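Local coordinates for protein ORF34P2 (Lactococcus phage p2, PDB 2WKD) that binds single-stranded DNA, probably with nanomolar affinity and without sequence specificity, at residues K25-V30 and S47-D52; V60-R65 and Y77-P82. The protein carries 2 engineered substitutions. All blocks are in the same frame, centred on the assembly; numbering follows the deposited sequence.

In the fold
Interactions 1 and 2 share one mixed sheet in a protein whose family belongs to the OB clan. Their centres lie about 9 Å apart, and strand 45-49 of interaction 1 runs parallel to strand 77-87 of interaction 2. Ser47 stitches the two together with probable hydrogen bonds, Ser47 N to Tyr77 O at 2.9 Å and Ser47 O to Phe79 N at 3.0 Å. The engineered Met50 reaches strand 59-68, its CE 3.8 Å from Val60 CG2. Phe79 bridges the two contacts, packing on Val62 within interaction 2 and on Val30 and Ala48 of interaction 1.

Interaction 1 (K25-V30 and S47-D52); sequences KKIISV and SAFMPD. Engineered in segment 47-52: Met50 (natural residue Leu).
Lys25 skirts the ring of Phe49 and reaches Asp52 in the loop that follows strand 45-49. Its CB lies at the ring edge, near the ring plane and 3.6 Å from Phe49 CD1, and CG is still beside that same atom. A bend at chi2 (-61°) then turns the chain away from the ring, so that CD and CE pass near the Asp52 carboxylate. At the tip, Lys25 NZ forms a salt bridge with Asp52 OD1 at 3.0 Å, met on the syn side but 29° out of the carboxylate plane. A water gives the ammonium a second partner: it accepts from Lys25 NZ and donates to Met50 O. Strands 25-31 and 45-49 are antiparallel neighbours in the sheet of this OB-clan protein. Ile28 and Ala48 exchange a pair of N-H to O bonds, and Met50 N extends the ladder to Lys26 O at 2.9 Å, with the acceptor nearly in line with the N-H (167°). Ile27 and Phe49 share one face of the sheet, side by side and pointing the same way; Ile27 CD1 approaches the ring obliquely, 3.5 Å from Phe49 CE1, and CG1 lies alongside CE1 and CD1. Thr20, in a loop, touches both Lys25 and Phe49. The engineered Met50, modelled as selenomethionine, packs its CB and CG against Lys26 CB. Bends at chi2 and chi3 carry its methyl group on to Ile28, which shares the opposite face with Ala48; Met50 CE and Ile28 CD1 are 3.4 Å apart, tighter than an ordinary carbon contact. Beyond segment 25-30, strand 15-18 is the next strand of the sheet, with a backbone hydrogen bond between Arg16 and Ile27.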
loop_
_atom_site.group_PDB
_atom_site.type_symbol
_atom_site.label_atom_id
_atom_site.label_comp_id
_atom_site.label_asym_id
_atom_site.label_seq_id
_atom_site.Cartn_x
_atom_site.Cartn_y
_atom_site.Cartn_z
ATOM N N LYS A 25 21.273 -12.400 -1.195
ATOM C CA LYS A 25 19.901 -12.088 -0.807
ATOM C C LYS A 25 18.988 -12.233 -1.984
ATOM O O LYS A 25 19.347 -11.850 -3.111
ATOM C CB LYS A 25 19.760 -10.663 -0.263
ATOM C CG LYS A 25 20.550 -10.369 1.004
ATOM C CD LYS A 25 20.110 -11.255 2.157
ATOM C CE LYS A 25 20.756 -10.814 3.460
ATOM N NZ LYS A 25 20.213 -11.611 4.594
ATOM N N LYS A 26 17.809 -12.788 -1.714
ATOM C CA LYS A 26 16.699 -12.724 -2.639
ATOM C C LYS A 26 16.077 -11.337 -2.571
ATOM O O LYS A 26 15.911 -10.766 -1.477
ATOM C CB LYS A 26 15.650 -13.788 -2.314
ATOM C CG LYS A 26 16.017 -15.203 -2.721
ATOM C CD LYS A 26 14.812 -16.120 -2.538
ATOM C CE LYS A 26 15.176 -17.572 -2.840
ATOM N NZ LYS A 26 16.242 -18.122 -1.949
ATOM N N ILE A 27 15.761 -10.781 -3.734
ATOM C CA ILE A 27 14.995 -9.533 -3.815
ATOM C C ILE A 27 13.752 -9.795 -4.660
ATOM O O ILE A 27 13.862 -10.266 -5.802
ATOM C CB ILE A 27 15.794 -8.375 -4.457
ATOM C CG1 ILE A 27 17.059 -8.070 -3.657
ATOM C CG2 ILE A 27 14.918 -7.117 -4.576
ATOM C CD1 ILE A 27 17.944 -6.993 -4.295
ATOM N N ILE A 28 12.583 -9.502 -4.087
ATOM C CA ILE A 28 11.312 -9.655 -4.791
ATOM C C ILE A 28 10.818 -8.292 -5.280
ATOM O O ILE A 28 11.065 -7.265 -4.640
ATOM C CB ILE A 28 10.239 -10.365 -3.904
ATOM C CG1 ILE A 28 9.122 -10.959 -4.777
ATOM C CG2 ILE A 28 9.698 -9.413 -2.816
ATOM C CD1 ILE A 28 8.105 -11.809 -4.027
ATOM N N SER A 29 10.140 -8.295 -6.423
ATOM C CA SER A 29 9.559 -7.088 -7.001
ATOM C C SER A 29 8.062 -7.328 -7.141
ATOM O O SER A 29 7.638 -8.247 -7.842
ATOM C CB SER A 29 10.208 -6.779 -8.361
ATOM O OG SER A 29 9.648 -5.605 -8.951
ATOM N N VAL A 30 7.269 -6.530 -6.429
ATOM C CA VAL A 30 5.802 -6.718 -6.367
ATOM C C VAL A 30 5.019 -5.454 -6.770
ATOM O O VAL A 30 5.488 -4.336 -6.526
ATOM C CB VAL A 30 5.338 -7.205 -4.954
ATOM C CG1 VAL A 30 5.907 -8.609 -4.649
ATOM C CG2 VAL A 30 5.725 -6.204 -3.848
ATOM N N SER A 47 10.325 -3.184 -4.404
ATOM C CA SER A 47 11.268 -4.260 -4.114
ATOM C C SER A 47 11.515 -4.417 -2.622
ATOM O O SER A 47 11.509 -3.436 -1.874
ATOM C CB SER A 47 12.590 -4.002 -4.833
ATOM O OG SER A 47 12.338 -3.695 -6.190
ATOM N N ALA A 48 11.739 -5.657 -2.198
ATOM C CA ALA A 48 12.053 -5.969 -0.800
ATOM C C ALA A 48 13.023 -7.151 -0.704
ATOM O O ALA A 48 12.928 -8.103 -1.485
ATOM C CB ALA A 48 10.780 -6.284 -0.033
ATOM N N PHE A 49 13.935 -7.084 0.264
ATOM C CA PHE A 49 14.830 -8.196 0.560
ATOM C C PHE A 49 14.083 -9.268 1.340
ATOM O O PHE A 49 13.298 -8.952 2.239
ATOM C CB PHE A 49 16.049 -7.713 1.353
ATOM C CG PHE A 49 17.036 -6.910 0.533
ATOM C CD1 PHE A 49 18.051 -7.548 -0.182
ATOM C CD2 PHE A 49 16.958 -5.525 0.481
ATOM C CE1 PHE A 49 18.972 -6.811 -0.932
ATOM C CE2 PHE A 49 17.881 -4.781 -0.276
ATOM C CZ PHE A 49 18.885 -5.428 -0.980
HETATM N N MSE A 50 14.313 -10.525 0.982
HETATM C CA MSE A 50 13.684 -11.671 1.633
HETATM C C MSE A 50 14.606 -12.185 2.731
HETATM O O MSE A 50 15.830 -12.169 2.565
HETATM C CB MSE A 50 13.460 -12.822 0.635
HETATM C CG MSE A 50 12.641 -12.474 -0.582
HETATM SE SE MSE A 50 10.720 -12.394 -0.171
HETATM C CE MSE A 50 10.113 -13.327 -1.722
ATOM N N PRO A 51 14.022 -12.662 3.851
ATOM C CA PRO A 51 14.800 -13.376 4.872
ATOM C C PRO A 51 15.425 -14.652 4.288
ATOM O O PRO A 51 14.918 -15.192 3.302
ATOM C CB PRO A 51 13.768 -13.741 5.954
ATOM C CG PRO A 51 12.428 -13.318 5.453
ATOM C CD PRO A 51 12.617 -12.432 4.244
ATOM N N ASP A 52 16.500 -15.136 4.907
ATOM C CA ASP A 52 17.271 -16.264 4.362
ATOM C C ASP A 52 16.458 -17.547 4.203
ATOM O O ASP A 52 16.731 -18.325 3.310
ATOM C CB ASP A 52 18.514 -16.552 5.208
ATOM C CG ASP A 52 19.564 -15.440 5.136
ATOM O OD1 ASP A 52 19.480 -14.551 4.255
ATOM O OD2 ASP A 52 20.494 -15.466 5.979
HETATM O O HOH W 1 17.380 -10.505 4.231
HETATM O O HOH W 2 17.158 -14.007 0.922
HETATM O O HOH W 3 16.302 -16.618 0.805
#

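Interaction 2 (V60-R65 and Y77-P82); sequences VTVSGR and YNFVFP
Val62 places CG1 squarely over the Phe79 ring, in the packed half of a beta hairpin whose two arms, strands 59-68 and 77-87, each turn a corner within this contact. CG1, anti to the backbone N (chi1 -177°), is the branch over the ring: it stands 3.8 Å from the ring centroid and only 10° off the ring normal, a CH-pi contact over the face. Its second neighbour is Pro82, with Val62 CG1 lying 4.1 Å from Pro82 CB. Phe79 is buried, and Val66 of the partner arm also packs on it. Close backbone approach accompanies this packing: Gly64 and Pro82 bring their CA atoms to 4.6 Å, and Pro82 CA makes a CH...O contact with Ser63 O.

The other half is looser and wetter. Here the direct backbone hydrogen bond is Val80 N to Arg65 O, 2.8 Å long, with the donor 40° above the carbonyl plane. The neighbouring link is made through water, which accepts from Arg65 N at 2.7 Å and donates to Val80 O at 2.8 Å. The Arg65 side chain is exposed, and its NE forms a salt bridge with Glu34 of the second subunit, so this side of the hairpin faces a partner chain. Back at the buried ring, Gly64 N lies in plane at the edge of Phe79, while Gly64 O approaches obliquely, 3.8 Å from Phe79 CD2.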
loop_
_atom_site.group_PDB
_atom_site.type_symbol
_atom_site.label_atom_id
_atom_site.label_comp_id
_atom_site.label_asym_id
_atom_site.label_seq_id
_atom_site.Cartn_x
_atom_site.Cartn_y
_atom_site.Cartn_z
ATOM N N VAL A 60 4.618 -15.457 0.079
ATOM C CA VAL A 60 5.003 -14.554 1.157
ATOM C C VAL A 60 4.082 -13.350 1.259
ATOM O O VAL A 60 3.454 -12.943 0.273
ATOM C CB VAL A 60 6.452 -14.022 0.986
ATOM C CG1 VAL A 60 7.468 -15.160 1.131
ATOM C CG2 VAL A 60 6.613 -13.288 -0.362
ATOM N N THR A 61 4.018 -12.788 2.460
ATOM C CA THR A 61 3.381 -11.505 2.674
ATOM C C THR A 61 4.464 -10.465 2.975
ATOM O O THR A 61 5.195 -10.585 3.955
ATOM C CB THR A 61 2.325 -11.595 3.795
ATOM O OG1 THR A 61 1.259 -12.428 3.340
ATOM C CG2 THR A 61 1.739 -10.246 4.117
ATOM N N VAL A 62 4.578 -9.467 2.108
ATOM C CA VAL A 62 5.487 -8.342 2.342
ATOM C C VAL A 62 4.714 -7.091 2.770
ATOM O O VAL A 62 3.838 -6.603 2.036
ATOM C CB VAL A 62 6.335 -8.045 1.113
ATOM C CG1 VAL A 62 7.321 -6.918 1.428
ATOM C CG2 VAL A 62 7.080 -9.317 0.672
ATOM N N SER A 63 5.045 -6.584 3.964
ATOM C CA SER A 63 4.334 -5.466 4.557
ATOM C C SER A 63 5.275 -4.406 5.133
ATOM O O SER A 63 6.132 -4.706 5.957
ATOM C CB SER A 63 3.381 -5.963 5.646
ATOM O OG SER A 63 2.515 -4.930 6.092
ATOM N N GLY A 64 5.092 -3.162 4.704
ATOM C CA GLY A 64 5.786 -2.042 5.326
ATOM C C GLY A 64 5.658 -0.766 4.535
ATOM O O GLY A 64 5.006 -0.736 3.492
ATOM N N ARG A 65 6.288 0.291 5.038
ATOM C CA ARG A 65 6.366 1.561 4.327
ATOM C C ARG A 65 7.077 1.327 3.006
ATOM O O ARG A 65 7.867 0.377 2.883
ATOM C CB ARG A 65 7.104 2.589 5.182
ATOM C CG ARG A 65 6.476 2.762 6.589
ATOM C CD ARG A 65 7.476 3.221 7.641
ATOM N NE ARG A 65 8.105 4.481 7.264
ATOM C CZ ARG A 65 9.146 5.024 7.887
ATOM N NH1 ARG A 65 9.700 4.421 8.932
ATOM N NH2 ARG A 65 9.644 6.176 7.456
ATOM N N TYR A 77 10.843 2.119 -6.286
ATOM C CA TYR A 77 10.086 1.967 -5.038
ATOM C C TYR A 77 10.664 0.860 -4.174
ATOM O O TYR A 77 10.721 -0.291 -4.600
ATOM C CB TYR A 77 8.610 1.689 -5.344
ATOM C CG TYR A 77 7.959 2.760 -6.190
ATOM C CD1 TYR A 77 7.948 2.663 -7.588
ATOM C CD2 TYR A 77 7.383 3.888 -5.601
ATOM C CE1 TYR A 77 7.364 3.655 -8.375
ATOM C CE2 TYR A 77 6.794 4.890 -6.382
ATOM C CZ TYR A 77 6.790 4.762 -7.764
ATOM O OH TYR A 77 6.211 5.727 -8.533
ATOM N N ASN A 78 11.098 1.202 -2.962
ATOM C CA ASN A 78 11.646 0.197 -2.046
ATOM C C ASN A 78 10.907 0.140 -0.718
ATOM O O ASN A 78 10.573 1.180 -0.158
ATOM C CB ASN A 78 13.136 0.450 -1.797
ATOM C CG ASN A 78 13.974 0.351 -3.073
ATOM O OD1 ASN A 78 14.067 -0.711 -3.696
ATOM N ND2 ASN A 78 14.590 1.463 -3.462
ATOM N N PHE A 79 10.655 -1.072 -0.219
ATOM C CA PHE A 79 10.077 -1.258 1.112
ATOM C C PHE A 79 11.093 -0.826 2.158
ATOM O O PHE A 79 12.284 -1.033 1.969
ATOM C CB PHE A 79 9.645 -2.719 1.334
ATOM C CG PHE A 79 8.314 -3.062 0.703
ATOM C CD1 PHE A 79 8.225 -3.351 -0.661
ATOM C CD2 PHE A 79 7.151 -3.081 1.472
ATOM C CE1 PHE A 79 7.005 -3.650 -1.252
ATOM C CE2 PHE A 79 5.926 -3.375 0.893
ATOM C CZ PHE A 79 5.853 -3.676 -0.478
ATOM N N VAL A 80 10.621 -0.225 3.252
ATOM C CA VAL A 80 11.486 0.221 4.350
ATOM C C VAL A 80 11.146 -0.577 5.605
ATOM O O VAL A 80 9.980 -0.613 6.008
ATOM C CB VAL A 80 11.306 1.747 4.647
ATOM C CG1 VAL A 80 12.247 2.205 5.763
ATOM C CG2 VAL A 80 11.510 2.580 3.384
ATOM N N PHE A 81 12.159 -1.193 6.222
ATOM C CA PHE A 81 11.978 -2.144 7.335
ATOM C C PHE A 81 10.790 -3.120 7.120
ATOM O O PHE A 81 9.952 -3.256 8.018
ATOM C CB PHE A 81 11.757 -1.413 8.680
ATOM C CG PHE A 81 12.925 -0.575 9.159
ATOM C CD1 PHE A 81 12.799 0.819 9.259
ATOM C CD2 PHE A 81 14.121 -1.170 9.567
ATOM C CE1 PHE A 81 13.856 1.611 9.725
ATOM C CE2 PHE A 81 15.190 -0.386 10.031
ATOM C CZ PHE A 81 15.054 1.007 10.111
ATOM N N PRO A 82 10.699 -3.792 5.948
ATOM C CA PRO A 82 9.514 -4.644 5.754
ATOM C C PRO A 82 9.447 -5.828 6.715
ATOM O O PRO A 82 10.483 -6.310 7.177
ATOM C CB PRO A 82 9.679 -5.162 4.321
ATOM C CG PRO A 82 11.152 -5.115 4.074
ATOM C CD PRO A 82 11.620 -3.877 4.798
HETATM O O HOH W 4 7.567 -0.371 7.325
#